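Local coordinates for probable thioesterase (Thermus thermophilus, PDB 1Z54), which probably hydrolyses fatty acyl-CoA thioesters to the free acid and coenzyme A, at residues G18-A32 with L61-V75. Residues are numbered along the deposited sequence; the frame is centred on the assembly and turned at random.
Sequences GVVHHSVYAVYLEAA and LTFRAPARFGEVVEV
Tyr25 and Phe63 form a T-shaped pair: the ring planes stand at 77° with centroids 5.0 Å apart, and the edge of Phe63 is directed at one face of Tyr25. The closest approach lies off-centre, Phe63 CE1 standing 3.4 Å from Tyr25 CD2. Tyr25 CG lies anti to the carbonyl carbon (chi1 -73°), which sends the ring from the helix toward the loop after strand 61-63. There its hydroxyl accepts a weak bond from the backbone of Ala67, N to OH 3.4 Å, and a water weakly bonded to the same hydroxyl donates to Ala65 O. With a leucine here the Phe63 edge would probably lose its aromatic face, and Ala67 N and the water would be left without their hydroxyl partner. Leu61 continues the apolar seam, its CD1 3.8 Å from Tyr25 CB, while its CD2 meets Leu29 CD1 tip to tip. In the hotdog fold a long helix is wrapped by an antiparallel sheet; here helix 24-32 crosses strand 72-75 at -59°, with the axes 9.3 Å apart. Farther along the helix, Ala32 CB presses on Val75 CG1 at 3.3 Å, closer than two methyl carbons normally sit, and Tyr91 of strand 86-95 also touches Leu29 and Val75. Ahead of the helix, the bond from Val20 N to Ala67 O (3.1 Å) ties the two loops together. Beside it, Val20 CG2 packs on Ala67 CB. Leu61 and Thr62 also pair antiparallel with a strand of the second subunit, so the sheet continues across that interface.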
loop_
_atom_site.group_PDB
_atom_site.type_symbol
_atom_site.label_atom_id
_atom_site.label_comp_id
_atom_site.label_asym_id
_atom_site.label_seq_id
_atom_site.Cartn_x
_atom_site.Cartn_y
_atom_site.Cartn_z
ATOM N N GLY A 18 1.327 -11.420 -11.502
ATOM C CA GLY A 18 0.190 -10.940 -12.273
ATOM C C GLY A 18 -1.186 -11.085 -11.642
ATOM O O GLY A 18 -2.191 -11.155 -12.353
ATOM N N VAL A 19 -1.242 -11.130 -10.316
ATOM C CA VAL A 19 -2.512 -11.249 -9.612
ATOM C C VAL A 19 -2.551 -10.240 -8.463
ATOM O O VAL A 19 -1.533 -9.617 -8.145
ATOM C CB VAL A 19 -2.704 -12.672 -9.055
ATOM C CG1 VAL A 19 -2.740 -13.678 -10.205
ATOM C CG2 VAL A 19 -1.583 -13.010 -8.084
ATOM N N VAL A 20 -3.723 -10.052 -7.859
ATOM C CA VAL A 20 -3.834 -9.122 -6.739
ATOM C C VAL A 20 -2.987 -9.708 -5.619
ATOM O O VAL A 20 -3.133 -10.884 -5.278
ATOM C CB VAL A 20 -5.290 -8.985 -6.249
ATOM C CG1 VAL A 20 -5.328 -8.192 -4.948
ATOM C CG2 VAL A 20 -6.141 -8.300 -7.324
ATOM N N HIS A 21 -2.100 -8.901 -5.050
ATOM C CA HIS A 21 -1.238 -9.394 -3.984
ATOM C C HIS A 21 -2.073 -9.809 -2.777
ATOM O O HIS A 21 -3.011 -9.115 -2.388
ATOM C CB HIS A 21 -0.216 -8.331 -3.590
ATOM C CG HIS A 21 0.862 -8.848 -2.690
ATOM N ND1 HIS A 21 0.833 -8.689 -1.322
ATOM C CD2 HIS A 21 1.995 -9.537 -2.966
ATOM C CE1 HIS A 21 1.907 -9.250 -0.794
ATOM N NE2 HIS A 21 2.629 -9.772 -1.770
ATOM N N HIS A 22 -1.720 -10.938 -2.176
ATOM C CA HIS A 22 -2.481 -11.446 -1.046
ATOM C C HIS A 22 -2.687 -10.474 0.116
ATOM O O HIS A 22 -3.666 -10.608 0.860
ATOM C CB HIS A 22 -1.868 -12.760 -0.550
ATOM C CG HIS A 22 -0.476 -12.623 -0.020
ATOM N ND1 HIS A 22 -0.205 -12.452 1.320
ATOM C CD2 HIS A 22 0.723 -12.641 -0.649
ATOM C CE1 HIS A 22 1.103 -12.375 1.495
ATOM N NE2 HIS A 22 1.688 -12.489 0.316
ATOM N N SER A 23 -1.794 -9.499 0.288
ATOM C CA SER A 23 -1.971 -8.549 1.393
ATOM C C SER A 23 -3.087 -7.559 1.080
ATOM O O SER A 23 -3.685 -6.977 1.982
ATOM C CB SER A 23 -0.678 -7.776 1.695
ATOM O OG SER A 23 -0.364 -6.828 0.688
ATOM N N VAL A 24 -3.377 -7.383 -0.203
ATOM C CA VAL A 24 -4.420 -6.458 -0.627
ATOM C C VAL A 24 -5.817 -6.900 -0.190
ATOM O O VAL A 24 -6.675 -6.071 0.111
ATOM C CB VAL A 24 -4.370 -6.276 -2.161
ATOM C CG1 VAL A 24 -5.562 -5.468 -2.653
ATOM C CG2 VAL A 24 -3.084 -5.563 -2.537
ATOM N N TYR A 25 -6.041 -8.208 -0.121
ATOM C CA TYR A 25 -7.356 -8.714 0.259
ATOM C C TYR A 25 -7.901 -8.185 1.587
ATOM O O TYR A 25 -9.100 -7.923 1.708
ATOM C CB TYR A 25 -7.337 -10.240 0.240
ATOM C CG TYR A 25 -7.305 -10.807 -1.171
ATOM C CD1 TYR A 25 -8.469 -11.277 -1.784
ATOM C CD2 TYR A 25 -6.109 -10.868 -1.895
ATOM C CE1 TYR A 25 -8.446 -11.799 -3.084
ATOM C CE2 TYR A 25 -6.073 -11.386 -3.193
ATOM C CZ TYR A 25 -7.243 -11.853 -3.780
ATOM O OH TYR A 25 -7.201 -12.389 -5.052
ATOM N N ALA A 26 -7.037 -7.999 2.578
ATOM C CA ALA A 26 -7.502 -7.477 3.858
ATOM C C ALA A 26 -8.079 -6.073 3.650
ATOM O O ALA A 26 -9.000 -5.670 4.350
ATOM C CB ALA A 26 -6.357 -7.432 4.869
ATOM N N VAL A 27 -7.524 -5.329 2.697
ATOM C CA VAL A 27 -8.012 -3.987 2.412
ATOM C C VAL A 27 -9.402 -4.093 1.768
ATOM O O VAL A 27 -10.302 -3.307 2.082
ATOM C CB VAL A 27 -7.038 -3.223 1.483
ATOM C CG1 VAL A 27 -7.661 -1.920 1.016
ATOM C CG2 VAL A 27 -5.737 -2.921 2.241
ATOM N N TYR A 28 -9.570 -5.066 0.874
ATOM C CA TYR A 28 -10.861 -5.294 0.221
ATOM C C TYR A 28 -11.880 -5.670 1.294
ATOM O O TYR A 28 -13.023 -5.221 1.256
ATOM C CB TYR A 28 -10.767 -6.438 -0.787
ATOM C CG TYR A 28 -9.990 -6.151 -2.052
ATOM C CD1 TYR A 28 -9.771 -7.168 -2.986
ATOM C CD2 TYR A 28 -9.492 -4.880 -2.337
ATOM C CE1 TYR A 28 -9.080 -6.933 -4.163
ATOM C CE2 TYR A 28 -8.795 -4.633 -3.526
ATOM C CZ TYR A 28 -8.598 -5.672 -4.436
ATOM O OH TYR A 28 -7.951 -5.469 -5.646
ATOM N N LEU A 29 -11.465 -6.494 2.255
ATOM C CA LEU A 29 -12.357 -6.891 3.346
ATOM C C LEU A 29 -12.768 -5.668 4.167
ATOM O O LEU A 29 -13.918 -5.545 4.587
ATOM C CB LEU A 29 -11.675 -7.909 4.275
ATOM C CG LEU A 29 -11.297 -9.271 3.670
ATOM C CD1 LEU A 29 -10.956 -10.253 4.778
ATOM C CD2 LEU A 29 -12.461 -9.813 2.844
ATOM N N GLU A 30 -11.810 -4.779 4.411
ATOM C CA GLU A 30 -12.070 -3.572 5.182
ATOM C C GLU A 30 -13.064 -2.677 4.444
ATOM O O GLU A 30 -13.991 -2.145 5.044
ATOM C CB GLU A 30 -10.760 -2.815 5.440
ATOM C CG GLU A 30 -10.928 -1.469 6.166
ATOM C CD GLU A 30 -9.591 -0.763 6.412
ATOM O OE1 GLU A 30 -9.109 -0.754 7.568
ATOM O OE2 GLU A 30 -9.015 -0.231 5.438
ATOM N N ALA A 31 -12.869 -2.517 3.141
ATOM C CA ALA A 31 -13.769 -1.687 2.349
ATOM C C ALA A 31 -15.195 -2.235 2.442
ATOM O O ALA A 31 -16.144 -1.469 2.626
ATOM C CB ALA A 31 -13.307 -1.653 0.893
ATOM N N ALA A 32 -15.331 -3.558 2.332
ATOM C CA ALA A 32 -16.634 -4.217 2.403
ATOM C C ALA A 32 -17.230 -4.059 3.794
ATOM O O ALA A 32 -18.420 -3.781 3.940
ATOM C CB ALA A 32 -16.494 -5.695 2.063
ATOM N N LEU A 61 -7.634 -15.538 5.989
ATOM C CA LEU A 61 -7.972 -15.539 4.578
ATOM C C LEU A 61 -7.525 -16.799 3.869
ATOM O O LEU A 61 -6.402 -17.270 4.058
ATOM C CB LEU A 61 -7.357 -14.322 3.874
ATOM C CG LEU A 61 -8.212 -13.053 3.796
ATOM C CD1 LEU A 61 -7.317 -11.842 3.634
ATOM C CD2 LEU A 61 -9.200 -13.160 2.630
ATOM N N THR A 62 -8.420 -17.339 3.048
ATOM C CA THR A 62 -8.117 -18.527 2.263
ATOM C C THR A 62 -8.303 -18.117 0.814
ATOM O O THR A 62 -9.390 -17.711 0.403
ATOM C CB THR A 62 -9.055 -19.698 2.613
ATOM O OG1 THR A 62 -8.862 -20.057 3.985
ATOM C CG2 THR A 62 -8.764 -20.912 1.724
ATOM N N PHE A 63 -7.219 -18.207 0.055
ATOM C CA PHE A 63 -7.208 -17.822 -1.347
ATOM C C PHE A 63 -7.455 -19.048 -2.221
ATOM O O PHE A 63 -6.654 -19.983 -2.227
ATOM C CB PHE A 63 -5.856 -17.178 -1.674
ATOM C CG PHE A 63 -5.475 -16.060 -0.732
ATOM C CD1 PHE A 63 -5.919 -14.759 -0.955
ATOM C CD2 PHE A 63 -4.684 -16.316 0.394
ATOM C CE1 PHE A 63 -5.582 -13.719 -0.073
ATOM C CE2 PHE A 63 -4.342 -15.286 1.283
ATOM C CZ PHE A 63 -4.792 -13.985 1.047
ATOM N N ARG A 64 -8.570 -19.032 -2.951
ATOM C CA ARG A 64 -8.962 -20.145 -3.818
ATOM C C ARG A 64 -8.622 -19.907 -5.292
ATOM O O ARG A 64 -8.164 -20.815 -5.985
ATOM C CB ARG A 64 -10.468 -20.387 -3.696
ATOM C CG ARG A 64 -10.998 -20.511 -2.267
ATOM C CD ARG A 64 -10.557 -21.809 -1.614
ATOM N NE ARG A 64 -11.316 -22.080 -0.393
ATOM C CZ ARG A 64 -11.225 -23.208 0.308
ATOM N NH1 ARG A 64 -11.951 -23.373 1.406
ATOM N NH2 ARG A 64 -10.404 -24.175 -0.090
ATOM N N ALA A 65 -8.878 -18.690 -5.768
ATOM C CA ALA A 65 -8.611 -18.321 -7.155
ATOM C C ALA A 65 -8.227 -16.855 -7.141
ATOM O O ALA A 65 -8.734 -16.084 -6.330
ATOM C CB ALA A 65 -9.861 -18.548 -8.030
ATOM N N PRO A 66 -7.351 -16.442 -8.060
ATOM C CA PRO A 66 -6.925 -15.044 -8.090
ATOM C C PRO A 66 -7.841 -14.038 -8.755
ATOM O O PRO A 66 -8.702 -14.384 -9.564
ATOM C CB PRO A 66 -5.576 -15.123 -8.792
ATOM C CG PRO A 66 -5.839 -16.178 -9.833
ATOM C CD PRO A 66 -6.626 -17.240 -9.068
ATOM N N ALA A 67 -7.636 -12.779 -8.382
ATOM C CA ALA A 67 -8.364 -11.659 -8.949
ATOM C C ALA A 67 -7.296 -10.994 -9.813
ATOM O O ALA A 67 -6.106 -11.097 -9.517
ATOM C CB ALA A 67 -8.829 -10.710 -7.847
ATOM N N ARG A 68 -7.704 -10.327 -10.883
ATOM C CA ARG A 68 -6.735 -9.681 -11.763
ATOM C C ARG A 68 -7.125 -8.265 -12.163
ATOM O O ARG A 68 -8.304 -7.888 -12.101
ATOM C CB ARG A 68 -6.548 -10.502 -13.040
ATOM C CG ARG A 68 -5.951 -11.875 -12.837
ATOM C CD ARG A 68 -5.447 -12.443 -14.157
ATOM N NE ARG A 68 -4.779 -13.730 -13.972
ATOM C CZ ARG A 68 -5.410 -14.871 -13.709
ATOM N NH1 ARG A 68 -6.733 -14.896 -13.605
ATOM N NH2 ARG A 68 -4.718 -15.988 -13.537
ATOM N N PHE A 69 -6.127 -7.485 -12.573
ATOM C CA PHE A 69 -6.381 -6.130 -13.032
ATOM C C PHE A 69 -7.241 -6.273 -14.279
ATOM O O PHE A 69 -6.947 -7.085 -15.158
ATOM C CB PHE A 69 -5.085 -5.415 -13.394
ATOM C CG PHE A 69 -5.307 -4.078 -14.041
ATOM C CD1 PHE A 69 -4.956 -3.864 -15.371
ATOM C CD2 PHE A 69 -5.900 -3.036 -13.323
ATOM C CE1 PHE A 69 -5.192 -2.628 -15.981
ATOM C CE2 PHE A 69 -6.144 -1.801 -13.920
ATOM C CZ PHE A 69 -5.790 -1.593 -15.253
ATOM N N GLY A 70 -8.300 -5.480 -14.355
ATOM C CA GLY A 70 -9.201 -5.562 -15.485
ATOM C C GLY A 70 -10.526 -6.130 -15.014
ATOM O O GLY A 70 -11.543 -5.998 -15.695
ATOM N N GLU A 71 -10.520 -6.754 -13.838
ATOM C CA GLU A 71 -11.733 -7.354 -13.281
ATOM C C GLU A 71 -12.333 -6.538 -12.147
ATOM O O GLU A 71 -11.701 -5.624 -11.613
ATOM C CB GLU A 71 -11.436 -8.757 -12.745
ATOM C CG GLU A 71 -10.879 -9.739 -13.764
ATOM C CD GLU A 71 -10.373 -11.021 -13.114
ATOM O OE1 GLU A 71 -10.046 -11.977 -13.846
ATOM O OE2 GLU A 71 -10.293 -11.075 -11.869
ATOM N N VAL A 72 -13.566 -6.887 -11.790
ATOM C CA VAL A 72 -14.290 -6.257 -10.696
ATOM C C VAL A 72 -14.669 -7.406 -9.772
ATOM O O VAL A 72 -15.115 -8.454 -10.238
ATOM C CB VAL A 72 -15.565 -5.546 -11.194
ATOM C CG1 VAL A 72 -16.392 -5.081 -10.015
ATOM C CG2 VAL A 72 -15.188 -4.345 -12.073
ATOM N N VAL A 73 -14.465 -7.240 -8.471
ATOM C CA VAL A 73 -14.798 -8.306 -7.533
ATOM C C VAL A 73 -15.931 -7.904 -6.618
ATOM O O VAL A 73 -16.142 -6.721 -6.342
ATOM C CB VAL A 73 -13.603 -8.701 -6.627
ATOM C CG1 VAL A 73 -12.494 -9.297 -7.450
ATOM C CG2 VAL A 73 -13.123 -7.482 -5.845
ATOM N N GLU A 74 -16.661 -8.909 -6.153
ATOM C CA GLU A 74 -17.773 -8.692 -5.245
ATOM C C GLU A 74 -17.424 -9.299 -3.904
ATOM O O GLU A 74 -16.989 -10.453 -3.823
ATOM C CB GLU A 74 -19.050 -9.328 -5.798
ATOM C CG GLU A 74 -19.636 -8.575 -6.978
ATOM C CD GLU A 74 -20.971 -9.136 -7.431
ATOM O OE1 GLU A 74 -21.645 -8.468 -8.242
ATOM O OE2 GLU A 74 -21.343 -10.246 -6.984
ATOM N N VAL A 75 -17.594 -8.505 -2.855
ATOM C CA VAL A 75 -17.302 -8.957 -1.511
ATOM C C VAL A 75 -18.584 -8.995 -0.710
ATOM O O VAL A 75 -19.224 -7.968 -0.481
ATOM C CB VAL A 75 -16.307 -8.034 -0.808
ATOM C CG1 VAL A 75 -15.954 -8.614 0.555
ATOM C CG2 VAL A 75 -15.058 -7.873 -1.670
HETATM O O HOH W 1 -3.768 -9.056 -12.141
HETATM O O HOH W 2 -7.624 -15.244 -4.144
#